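Local coordinates for protein beta-galactosidase (PDB 4MAD) that probably hydrolyses terminal, non-reducing beta-D-galactose residues from beta-D-galactosides, as a family 35 glycoside hydrolase with a TIM-barrel catalytic domain, at residues A[151-159]-A[190-198]; A[38-49]-A[83-93]. All blocks are in the same frame, centred on the assembly; numbering follows the deposited sequence.

Contact 1: A[151-159]-A[190-198]; sequences RLRPLLSSN and KKRVGNELL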
loop_
_atom_site.group_PDB
_atom_site.type_symbol
_atom_site.label_atom_id
_atom_site.label_comp_id
_atom_site.label_asym_id
_atom_site.label_seq_id
_atom_site.Cartn_x
_atom_site.Cartn_y
_atom_site.Cartn_z
ATOM N N ARG A 151 -14.529 -16.417 6.762
ATOM C CA ARG A 151 -15.269 -15.299 6.274
ATOM C C ARG A 151 -15.622 -15.399 4.801
ATOM O O ARG A 151 -16.678 -15.037 4.417
ATOM C CB ARG A 151 -14.579 -13.968 6.547
ATOM C CG ARG A 151 -14.094 -13.733 7.949
ATOM C CD ARG A 151 -15.115 -13.614 8.986
ATOM N NE ARG A 151 -14.526 -13.481 10.299
ATOM C CZ ARG A 151 -14.514 -12.361 10.984
ATOM N NH1 ARG A 151 -15.080 -11.279 10.517
ATOM N NH2 ARG A 151 -13.987 -12.357 12.167
ATOM N N LEU A 152 -14.683 -15.827 3.994
ATOM C CA LEU A 152 -14.869 -16.009 2.585
ATOM C C LEU A 152 -15.772 -17.180 2.190
ATOM O O LEU A 152 -16.294 -17.208 1.122
ATOM C CB LEU A 152 -13.553 -16.131 1.852
ATOM C CG LEU A 152 -12.540 -15.021 1.972
ATOM C CD1 LEU A 152 -11.314 -15.371 1.203
ATOM C CD2 LEU A 152 -13.126 -13.763 1.455
ATOM N N ARG A 153 -15.915 -18.164 3.044
ATOM C CA ARG A 153 -16.486 -19.412 2.629
ATOM C C ARG A 153 -17.917 -19.281 2.047
ATOM O O ARG A 153 -18.202 -19.820 1.029
ATOM C CB ARG A 153 -16.456 -20.401 3.779
ATOM C CG ARG A 153 -16.603 -21.803 3.370
ATOM C CD ARG A 153 -16.164 -22.737 4.488
ATOM N NE ARG A 153 -14.719 -22.826 4.540
ATOM C CZ ARG A 153 -13.940 -22.645 5.604
ATOM N NH1 ARG A 153 -14.406 -22.358 6.789
ATOM N NH2 ARG A 153 -12.659 -22.733 5.438
ATOM N N PRO A 154 -18.751 -18.476 2.659
ATOM C CA PRO A 154 -20.110 -18.277 2.183
ATOM C C PRO A 154 -20.099 -17.652 0.802
ATOM O O PRO A 154 -21.107 -17.678 0.140
ATOM C CB PRO A 154 -20.650 -17.266 3.146
ATOM C CG PRO A 154 -19.922 -17.419 4.281
ATOM C CD PRO A 154 -18.543 -17.717 3.875
ATOM N N LEU A 155 -18.986 -17.044 0.426
ATOM C CA LEU A 155 -18.895 -16.290 -0.823
ATOM C C LEU A 155 -18.342 -17.039 -2.024
ATOM O O LEU A 155 -18.353 -16.547 -3.122
ATOM C CB LEU A 155 -18.170 -14.975 -0.601
ATOM C CG LEU A 155 -18.779 -13.982 0.365
ATOM C CD1 LEU A 155 -17.781 -12.950 0.671
ATOM C CD2 LEU A 155 -20.079 -13.407 -0.168
ATOM N N LEU A 156 -17.915 -18.253 -1.778
ATOM C CA LEU A 156 -17.446 -19.133 -2.802
ATOM C C LEU A 156 -18.545 -19.539 -3.780
ATOM O O LEU A 156 -19.657 -19.735 -3.421
ATOM C CB LEU A 156 -16.765 -20.348 -2.198
ATOM C CG LEU A 156 -15.605 -20.094 -1.262
ATOM C CD1 LEU A 156 -15.287 -21.334 -0.513
ATOM C CD2 LEU A 156 -14.379 -19.590 -1.990
ATOM N N SER A 157 -18.190 -19.679 -5.031
ATOM C CA SER A 157 -19.152 -20.057 -6.012
ATOM C C SER A 157 -19.768 -21.407 -5.665
ATOM O O SER A 157 -20.917 -21.628 -5.891
ATOM C CB SER A 157 -18.571 -20.079 -7.391
ATOM O OG SER A 157 -17.588 -21.038 -7.522
ATOM N N SER A 158 -18.982 -22.265 -5.045
ATOM C CA SER A 158 -19.422 -23.584 -4.626
ATOM C C SER A 158 -20.484 -23.519 -3.539
ATOM O O SER A 158 -21.079 -24.492 -3.194
ATOM C CB SER A 158 -18.273 -24.507 -4.261
ATOM O OG SER A 158 -17.544 -24.035 -3.208
ATOM N N ASN A 159 -20.656 -22.345 -2.986
ATOM C CA ASN A 159 -21.658 -22.062 -2.024
ATOM C C ASN A 159 -22.665 -21.031 -2.513
ATOM O O ASN A 159 -23.413 -20.521 -1.761
ATOM C CB ASN A 159 -21.022 -21.626 -0.718
ATOM C CG ASN A 159 -20.290 -22.723 -0.070
ATOM O OD1 ASN A 159 -20.607 -23.862 -0.262
ATOM N ND2 ASN A 159 -19.287 -22.399 0.644
ATOM N N LYS A 190 -6.700 -25.292 -0.662
ATOM C CA LYS A 190 -7.660 -26.200 -1.231
ATOM C C LYS A 190 -8.612 -26.691 -0.178
ATOM O O LYS A 190 -9.780 -26.692 -0.361
ATOM C CB LYS A 190 -6.964 -27.354 -1.905
ATOM C CG LYS A 190 -7.810 -28.248 -2.724
ATOM C CD LYS A 190 -8.969 -27.538 -3.349
ATOM C CE LYS A 190 -10.308 -28.116 -2.946
ATOM N NZ LYS A 190 -10.486 -29.457 -3.527
ATOM N N LYS A 191 -8.073 -27.040 0.956
ATOM C CA LYS A 191 -8.849 -27.576 2.054
ATOM C C LYS A 191 -9.824 -26.640 2.680
ATOM O O LYS A 191 -10.774 -27.058 3.276
ATOM C CB LYS A 191 -7.943 -28.224 3.081
ATOM C CG LYS A 191 -7.336 -27.329 4.053
ATOM C CD LYS A 191 -6.486 -28.121 5.015
ATOM C CE LYS A 191 -5.236 -28.619 4.327
ATOM N NZ LYS A 191 -4.632 -29.795 4.995
ATOM N N ARG A 192 -9.537 -25.366 2.567
ATOM C CA ARG A 192 -10.377 -24.314 3.084
ATOM C C ARG A 192 -11.398 -23.758 2.087
ATOM O O ARG A 192 -12.213 -22.980 2.437
ATOM C CB ARG A 192 -9.493 -23.179 3.583
ATOM C CG ARG A 192 -8.568 -23.557 4.715
ATOM C CD ARG A 192 -7.743 -22.390 5.158
ATOM N NE ARG A 192 -6.991 -22.604 6.363
ATOM C CZ ARG A 192 -5.806 -23.175 6.401
ATOM N NH1 ARG A 192 -5.255 -23.643 5.324
ATOM N NH2 ARG A 192 -5.169 -23.303 7.531
ATOM N N VAL A 193 -11.323 -24.187 0.847
ATOM C CA VAL A 193 -12.323 -23.811 -0.144
ATOM C C VAL A 193 -13.163 -24.963 -0.675
ATOM O O VAL A 193 -13.279 -25.955 -0.017
ATOM C CB VAL A 193 -11.767 -22.890 -1.230
ATOM C CG1 VAL A 193 -11.057 -21.731 -0.600
ATOM C CG2 VAL A 193 -10.927 -23.618 -2.172
ATOM N N GLY A 194 -13.746 -24.778 -1.859
ATOM C CA GLY A 194 -14.504 -25.803 -2.538
ATOM C C GLY A 194 -13.777 -26.213 -3.797
ATOM O O GLY A 194 -12.605 -26.382 -3.803
ATOM N N ASN A 195 -14.507 -26.301 -4.878
ATOM C CA ASN A 195 -13.947 -26.662 -6.156
ATOM C C ASN A 195 -13.583 -25.479 -7.034
ATOM O O ASN A 195 -13.498 -25.619 -8.181
ATOM C CB ASN A 195 -14.849 -27.610 -6.927
ATOM C CG ASN A 195 -16.176 -27.038 -7.185
ATOM O OD1 ASN A 195 -16.389 -25.879 -7.050
ATOM N ND2 ASN A 195 -17.086 -27.867 -7.584
ATOM N N GLU A 196 -13.356 -24.331 -6.456
ATOM C CA GLU A 196 -13.010 -23.155 -7.206
ATOM C C GLU A 196 -11.669 -23.345 -7.889
ATOM O O GLU A 196 -10.890 -24.106 -7.453
ATOM C CB GLU A 196 -12.966 -21.936 -6.296
ATOM C CG GLU A 196 -14.289 -21.450 -5.808
ATOM C CD GLU A 196 -14.931 -22.319 -4.767
ATOM O OE1 GLU A 196 -14.261 -22.904 -3.960
ATOM O OE2 GLU A 196 -16.128 -22.423 -4.795
ATOM N N LEU A 197 -11.469 -22.677 -9.004
ATOM C CA LEU A 197 -10.232 -22.800 -9.721
ATOM C C LEU A 197 -9.089 -22.107 -8.953
ATOM O O LEU A 197 -9.209 -20.995 -8.586
ATOM C CB LEU A 197 -10.361 -22.215 -11.124
ATOM C CG LEU A 197 -9.078 -22.220 -11.912
ATOM C CD1 LEU A 197 -8.485 -23.536 -12.102
ATOM C CD2 LEU A 197 -9.208 -21.562 -13.169
ATOM N N LEU A 198 -7.998 -22.820 -8.741
ATOM C CA LEU A 198 -6.805 -22.295 -8.105
ATOM C C LEU A 198 -5.732 -22.035 -9.131
ATOM O O LEU A 198 -5.590 -22.771 -10.024
ATOM C CB LEU A 198 -6.249 -23.298 -7.098
ATOM C CG LEU A 198 -7.100 -23.658 -5.901
ATOM C CD1 LEU A 198 -6.326 -24.414 -4.842
ATOM C CD2 LEU A 198 -7.754 -22.503 -5.332
#
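Ser158 and Glu196 meet where two helix-to-strand loops of the TIM barrel lie side by side: 151-159 leads from helix 135-152 toward the barrel strand 163-167, while the segment 190-198 joins helix 179-192 to strand 197-202. Both loops therefore belong to the N-terminal ends of the barrel strands, and the contact lies away from the annotated sites.

The tight part is built round the buried Glu196 carboxylate. Its OE2 accepts from Ser158 N at 2.9 Å and from Ser158 OG at 2.7 Å, the hydroxyl meeting the syn lone pair of OE2. A bend at chi2 (73°) turns the carboxylate back over its own loop, where OE1 takes the N-H of Gly194 at 2.9 Å. With both oxygens held, the group's rotation is fixed and its burial is paid for. Leu156 crosses it at about a right angle, CB lying 3.4 Å from Glu196 OE2, while Leu156 CD1 packs on Val193 CB at 3.9 Å. Gly194 CA sits 3.6 Å from Ser158 OG, which leaves no room for a side chain on that side.

Toward solvent the packing thins. Asn195 is exposed as a whole, yet its OD1, lying against Ser158 CB, is buried by the contact and has no polar partner. At the other margin the partly exposed Arg153 reaches the last turn of helix 179-192, whereas the Arg192 guanidinium is directed to a salt bridge with Asp146. Bent at chi3 (-78°), Arg153 grips Arg192 O side-on: NH2 donates at 3.0 Å on a lone pair in the carbonyl plane, and NE donates at 3.3 Å from 36° above that plane.

Contact 2: A[38-49]-A[83-93]; sequences MHYFRTVPEYWE and GIADIVRFIKT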
loop_
_atom_site.group_PDB
_atom_site.type_symbol
_atom_site.label_atom_id
_atom_site.label_comp_id
_atom_site.label_asym_id
_atom_site.label_seq_id
_atom_site.Cartn_x
_atom_site.Cartn_y
_atom_site.Cartn_z
ATOM N N MET A 38 -9.356 -4.090 -8.519
ATOM C CA MET A 38 -9.695 -3.078 -7.573
ATOM C C MET A 38 -9.497 -3.621 -6.157
ATOM O O MET A 38 -9.961 -4.652 -5.848
ATOM C CB MET A 38 -11.133 -2.627 -7.741
ATOM C CG MET A 38 -11.569 -1.670 -6.724
ATOM S SD MET A 38 -13.317 -1.181 -6.842
ATOM C CE MET A 38 -13.442 -0.225 -5.357
ATOM N N HIS A 39 -8.808 -2.881 -5.334
ATOM C CA HIS A 39 -8.518 -3.336 -3.985
ATOM C C HIS A 39 -9.438 -2.697 -2.960
ATOM O O HIS A 39 -9.487 -1.514 -2.854
ATOM C CB HIS A 39 -7.110 -2.934 -3.640
ATOM C CG HIS A 39 -6.074 -3.520 -4.525
ATOM N ND1 HIS A 39 -6.315 -4.585 -5.350
ATOM C CD2 HIS A 39 -4.792 -3.155 -4.747
ATOM C CE1 HIS A 39 -5.221 -4.867 -6.023
ATOM N NE2 HIS A 39 -4.296 -3.996 -5.692
ATOM N N TYR A 40 -10.141 -3.490 -2.190
ATOM C CA TYR A 40 -11.107 -2.913 -1.287
ATOM C C TYR A 40 -10.412 -1.913 -0.359
ATOM O O TYR A 40 -10.992 -0.976 0.060
ATOM C CB TYR A 40 -11.875 -3.973 -0.484
ATOM C CG TYR A 40 -10.999 -4.923 0.229
ATOM C CD1 TYR A 40 -10.749 -4.785 1.554
ATOM C CD2 TYR A 40 -10.439 -5.947 -0.417
ATOM C CE1 TYR A 40 -9.892 -5.634 2.208
ATOM C CE2 TYR A 40 -9.595 -6.828 0.230
ATOM C CZ TYR A 40 -9.299 -6.654 1.554
ATOM O OH TYR A 40 -8.471 -7.493 2.199
ATOM N N PHE A 41 -9.156 -2.182 -0.065
ATOM C CA PHE A 41 -8.437 -1.484 0.997
ATOM C C PHE A 41 -7.912 -0.163 0.541
ATOM O O PHE A 41 -7.319 0.544 1.293
ATOM C CB PHE A 41 -7.360 -2.331 1.614
ATOM C CG PHE A 41 -6.491 -3.082 0.636
ATOM C CD1 PHE A 41 -5.340 -2.520 0.164
ATOM C CD2 PHE A 41 -6.816 -4.344 0.203
ATOM C CE1 PHE A 41 -4.542 -3.216 -0.634
ATOM C CE2 PHE A 41 -6.016 -5.004 -0.623
ATOM C CZ PHE A 41 -4.887 -4.434 -1.044
ATOM N N ARG A 42 -8.175 0.136 -0.708
ATOM C CA ARG A 42 -7.698 1.356 -1.314
ATOM C C ARG A 42 -8.776 2.406 -1.676
ATOM O O ARG A 42 -8.462 3.402 -2.195
ATOM C CB ARG A 42 -6.813 1.030 -2.489
ATOM C CG ARG A 42 -5.438 0.611 -2.064
ATOM C CD ARG A 42 -4.561 0.128 -3.189
ATOM N NE ARG A 42 -3.153 0.303 -2.934
ATOM C CZ ARG A 42 -2.199 -0.583 -3.185
ATOM N NH1 ARG A 42 -2.495 -1.724 -3.743
ATOM N NH2 ARG A 42 -0.945 -0.278 -2.923
ATOM N N THR A 43 -10.042 2.123 -1.374
ATOM C CA THR A 43 -11.121 3.070 -1.575
ATOM C C THR A 43 -12.046 3.042 -0.353
ATOM O O THR A 43 -12.272 2.037 0.159
ATOM C CB THR A 43 -11.864 2.750 -2.868
ATOM O OG1 THR A 43 -10.991 2.980 -3.962
ATOM C CG2 THR A 43 -13.115 3.565 -2.980
ATOM N N VAL A 44 -12.547 4.167 0.084
ATOM C CA VAL A 44 -13.433 4.138 1.253
ATOM C C VAL A 44 -14.698 3.347 0.924
ATOM O O VAL A 44 -15.161 3.414 -0.167
ATOM C CB VAL A 44 -13.860 5.558 1.735
ATOM C CG1 VAL A 44 -12.693 6.279 2.336
ATOM C CG2 VAL A 44 -14.472 6.336 0.603
ATOM N N PRO A 45 -15.285 2.658 1.895
ATOM C CA PRO A 45 -16.389 1.749 1.610
ATOM C C PRO A 45 -17.630 2.394 1.012
ATOM O O PRO A 45 -18.314 1.806 0.234
ATOM C CB PRO A 45 -16.707 1.127 2.962
ATOM C CG PRO A 45 -15.856 1.707 3.888
ATOM C CD PRO A 45 -14.808 2.479 3.254
ATOM N N GLU A 46 -17.852 3.643 1.333
ATOM C CA GLU A 46 -19.011 4.373 0.854
ATOM C C GLU A 46 -19.024 4.401 -0.672
ATOM O O GLU A 46 -20.041 4.485 -1.263
ATOM C CB GLU A 46 -18.992 5.776 1.420
ATOM C CG GLU A 46 -19.287 5.785 2.874
ATOM C CD GLU A 46 -18.095 5.557 3.769
ATOM O OE1 GLU A 46 -16.985 5.549 3.306
ATOM O OE2 GLU A 46 -18.321 5.459 4.961
ATOM N N TYR A 47 -17.814 4.341 -1.236
ATOM C CA TYR A 47 -17.584 4.424 -2.663
ATOM C C TYR A 47 -17.384 3.094 -3.426
ATOM O O TYR A 47 -17.284 3.085 -4.621
ATOM C CB TYR A 47 -16.443 5.399 -2.954
ATOM C CG TYR A 47 -16.707 6.867 -2.708
ATOM C CD1 TYR A 47 -17.979 7.391 -2.771
ATOM C CD2 TYR A 47 -15.678 7.739 -2.491
ATOM C CE1 TYR A 47 -18.200 8.701 -2.578
ATOM C CE2 TYR A 47 -15.901 9.056 -2.314
ATOM C CZ TYR A 47 -17.166 9.542 -2.341
ATOM O OH TYR A 47 -17.445 10.865 -2.195
ATOM N N TRP A 48 -17.411 1.980 -2.721
ATOM C CA TRP A 48 -17.151 0.734 -3.389
ATOM C C TRP A 48 -18.180 0.480 -4.504
ATOM O O TRP A 48 -17.850 0.083 -5.576
ATOM C CB TRP A 48 -17.135 -0.427 -2.391
ATOM C CG TRP A 48 -15.974 -0.515 -1.505
ATOM C CD1 TRP A 48 -14.752 0.062 -1.668
ATOM C CD2 TRP A 48 -15.882 -1.262 -0.297
ATOM N NE1 TRP A 48 -13.929 -0.270 -0.665
ATOM C CE2 TRP A 48 -14.593 -1.084 0.205
ATOM C CE3 TRP A 48 -16.757 -2.085 0.399
ATOM C CZ2 TRP A 48 -14.169 -1.678 1.378
ATOM C CZ3 TRP A 48 -16.344 -2.656 1.544
ATOM C CH2 TRP A 48 -15.064 -2.459 2.034
ATOM N N GLU A 49 -19.437 0.741 -4.238
ATOM C CA GLU A 49 -20.431 0.495 -5.265
ATOM C C GLU A 49 -20.203 1.363 -6.482
ATOM O O GLU A 49 -20.333 0.936 -7.574
ATOM C CB GLU A 49 -21.831 0.706 -4.727
ATOM C CG GLU A 49 -22.906 0.407 -5.769
ATOM C CD GLU A 49 -24.259 0.111 -5.176
ATOM O OE1 GLU A 49 -24.533 0.409 -4.054
ATOM O OE2 GLU A 49 -25.077 -0.417 -5.873
ATOM N N GLY A 83 -15.257 -1.739 8.503
ATOM C CA GLY A 83 -14.960 -0.575 7.732
ATOM C C GLY A 83 -14.294 -0.844 6.409
ATOM O O GLY A 83 -14.767 -1.617 5.665
ATOM N N ILE A 84 -13.187 -0.179 6.157
ATOM C CA ILE A 84 -12.492 -0.318 4.912
ATOM C C ILE A 84 -11.960 -1.736 4.757
ATOM O O ILE A 84 -11.613 -2.147 3.701
ATOM C CB ILE A 84 -11.367 0.714 4.709
ATOM C CG1 ILE A 84 -11.075 0.891 3.230
ATOM C CG2 ILE A 84 -10.173 0.290 5.336
ATOM C CD1 ILE A 84 -10.163 1.971 2.958
ATOM N N ALA A 85 -11.896 -2.454 5.854
ATOM C CA ALA A 85 -11.444 -3.824 5.860
ATOM C C ALA A 85 -12.562 -4.884 5.699
ATOM O O ALA A 85 -12.289 -6.023 5.832
ATOM C CB ALA A 85 -10.684 -4.105 7.079
ATOM N N ASP A 86 -13.799 -4.476 5.437
ATOM C CA ASP A 86 -14.876 -5.419 5.380
ATOM C C ASP A 86 -14.868 -6.023 3.995
ATOM O O ASP A 86 -15.576 -5.603 3.144
ATOM C CB ASP A 86 -16.195 -4.721 5.616
ATOM C CG ASP A 86 -17.324 -5.683 5.978
ATOM O OD1 ASP A 86 -17.296 -6.823 5.615
ATOM O OD2 ASP A 86 -18.236 -5.265 6.610
ATOM N N ILE A 87 -14.034 -7.012 3.787
ATOM C CA ILE A 87 -13.932 -7.673 2.520
ATOM C C ILE A 87 -15.214 -8.379 2.162
ATOM O O ILE A 87 -15.618 -8.386 1.039
ATOM C CB ILE A 87 -12.711 -8.564 2.475
ATOM C CG1 ILE A 87 -12.452 -9.039 1.079
ATOM C CG2 ILE A 87 -12.826 -9.684 3.413
ATOM C CD1 ILE A 87 -11.300 -9.899 1.015
ATOM N N VAL A 88 -15.909 -8.879 3.153
ATOM C CA VAL A 88 -17.170 -9.479 2.836
ATOM C C VAL A 88 -18.164 -8.487 2.160
ATOM O O VAL A 88 -18.760 -8.791 1.173
ATOM C CB VAL A 88 -17.742 -10.141 4.056
ATOM C CG1 VAL A 88 -19.116 -10.634 3.825
ATOM C CG2 VAL A 88 -16.878 -11.276 4.457
ATOM N N ARG A 89 -18.276 -7.291 2.676
ATOM C CA ARG A 89 -19.138 -6.295 2.111
ATOM C C ARG A 89 -18.688 -5.961 0.701
ATOM O O ARG A 89 -19.481 -5.826 -0.162
ATOM C CB ARG A 89 -19.108 -5.071 2.981
ATOM C CG ARG A 89 -19.959 -3.915 2.471
ATOM C CD ARG A 89 -19.762 -2.654 3.282
ATOM N NE ARG A 89 -20.340 -1.502 2.618
ATOM C CZ ARG A 89 -20.380 -0.294 3.117
ATOM N NH1 ARG A 89 -19.864 -0.045 4.293
ATOM N NH2 ARG A 89 -20.961 0.666 2.420
ATOM N N PHE A 90 -17.387 -5.858 0.504
ATOM C CA PHE A 90 -16.902 -5.470 -0.790
ATOM C C PHE A 90 -17.298 -6.508 -1.811
ATOM O O PHE A 90 -17.838 -6.195 -2.828
ATOM C CB PHE A 90 -15.387 -5.314 -0.746
ATOM C CG PHE A 90 -14.757 -5.150 -2.101
ATOM C CD1 PHE A 90 -14.781 -3.969 -2.740
ATOM C CD2 PHE A 90 -14.125 -6.178 -2.714
ATOM C CE1 PHE A 90 -14.227 -3.823 -3.946
ATOM C CE2 PHE A 90 -13.574 -6.022 -3.928
ATOM C CZ PHE A 90 -13.619 -4.866 -4.525
ATOM N N ILE A 91 -17.039 -7.761 -1.473
ATOM C CA ILE A 91 -17.382 -8.834 -2.362
ATOM C C ILE A 91 -18.904 -8.982 -2.647
ATOM O O ILE A 91 -19.301 -9.154 -3.743
ATOM C CB ILE A 91 -16.790 -10.152 -1.880
ATOM C CG1 ILE A 91 -15.259 -10.041 -1.867
ATOM C CG2 ILE A 91 -17.292 -11.294 -2.720
ATOM C CD1 ILE A 91 -14.590 -11.250 -1.460
ATOM N N LYS A 92 -19.711 -8.832 -1.637
ATOM C CA LYS A 92 -21.157 -8.787 -1.828
ATOM C C LYS A 92 -21.556 -7.634 -2.723
ATOM O O LYS A 92 -22.478 -7.737 -3.430
ATOM C CB LYS A 92 -21.875 -8.681 -0.520
ATOM C CG LYS A 92 -21.937 -9.959 0.195
ATOM C CD LYS A 92 -22.456 -9.754 1.579
ATOM C CE LYS A 92 -22.851 -11.027 2.174
ATOM N NZ LYS A 92 -23.609 -10.769 3.371
ATOM N N THR A 93 -20.831 -6.540 -2.664
ATOM C CA THR A 93 -21.111 -5.433 -3.531
ATOM C C THR A 93 -20.876 -5.779 -5.004
ATOM O O THR A 93 -21.633 -5.414 -5.855
ATOM C CB THR A 93 -20.414 -4.150 -3.109
ATOM O OG1 THR A 93 -20.671 -3.903 -1.739
ATOM C CG2 THR A 93 -20.881 -2.969 -3.936
#
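This is an aromatic and aliphatic contact without a hydrogen bond across it: Tyr40, in the loop after barrel strand 34-38, and Trp48, the first residue of helix 48-58, pack on Ile84 in the 3-10 turn before helix 87-97 and Phe90 in its first turn. Phe90 turns its edge to the face of the Trp48 five-membered ring, centroids 5.1 Å apart and planes at 80°. Its CB lies over the six-membered ring, 3.8 Å from the centroid, while Pro45 CA covers the opposite indole face. With CG anti to the backbone N (chi1 170°), the Phe90 ring offers a face to Tyr40 CB, 3.8 Å from its centroid. Ile87 CG1 makes a CH-pi contact over the Tyr40 ring. Trp48 NE1 donates to Tyr40 O at 3.1 Å and weakly to Thr43 O, helping to orient the indole, whose CZ2 edge meets the buried Ile84 O at 3.5 Å. Replacing Trp48 with alanine would probably open a gap between Pro45 and Phe90 and leave Tyr40 O without its indole donor. Thr93 CG2, 3.7 Å from Glu49 CA, marks where helices 48-58 and 87-97 approach. Phe90 also touches Thr65 of strand 62-66, and Tyr40 OH bonds to His72 of helix 69-72.

Both contacts belong to one TIM barrel but to different ends of it. Contact 2 follows the C-terminal end of strand 34-38, the catalytic end in such barrels, with the Phe41 side chain about 11 Å from that of Glu247, the predicted nucleophile; contact 1 joins loops at N-terminal strand ends. Both are partly buried, but 9 of 17 touching residues are buried in contact 2 against 3 of 9 in contact 1, and their centres lie about 15 and 26 Å from the chain centre. Contact 2, the larger (751 Å² against 329 Å²), is mostly aromatic and aliphatic; contact 1 relies on a buried carboxylate and an arginine-carbonyl grip. They touch through helix 87-97, where Leu155 CD1 packs on Ile91 CG2 at 3.8 Å.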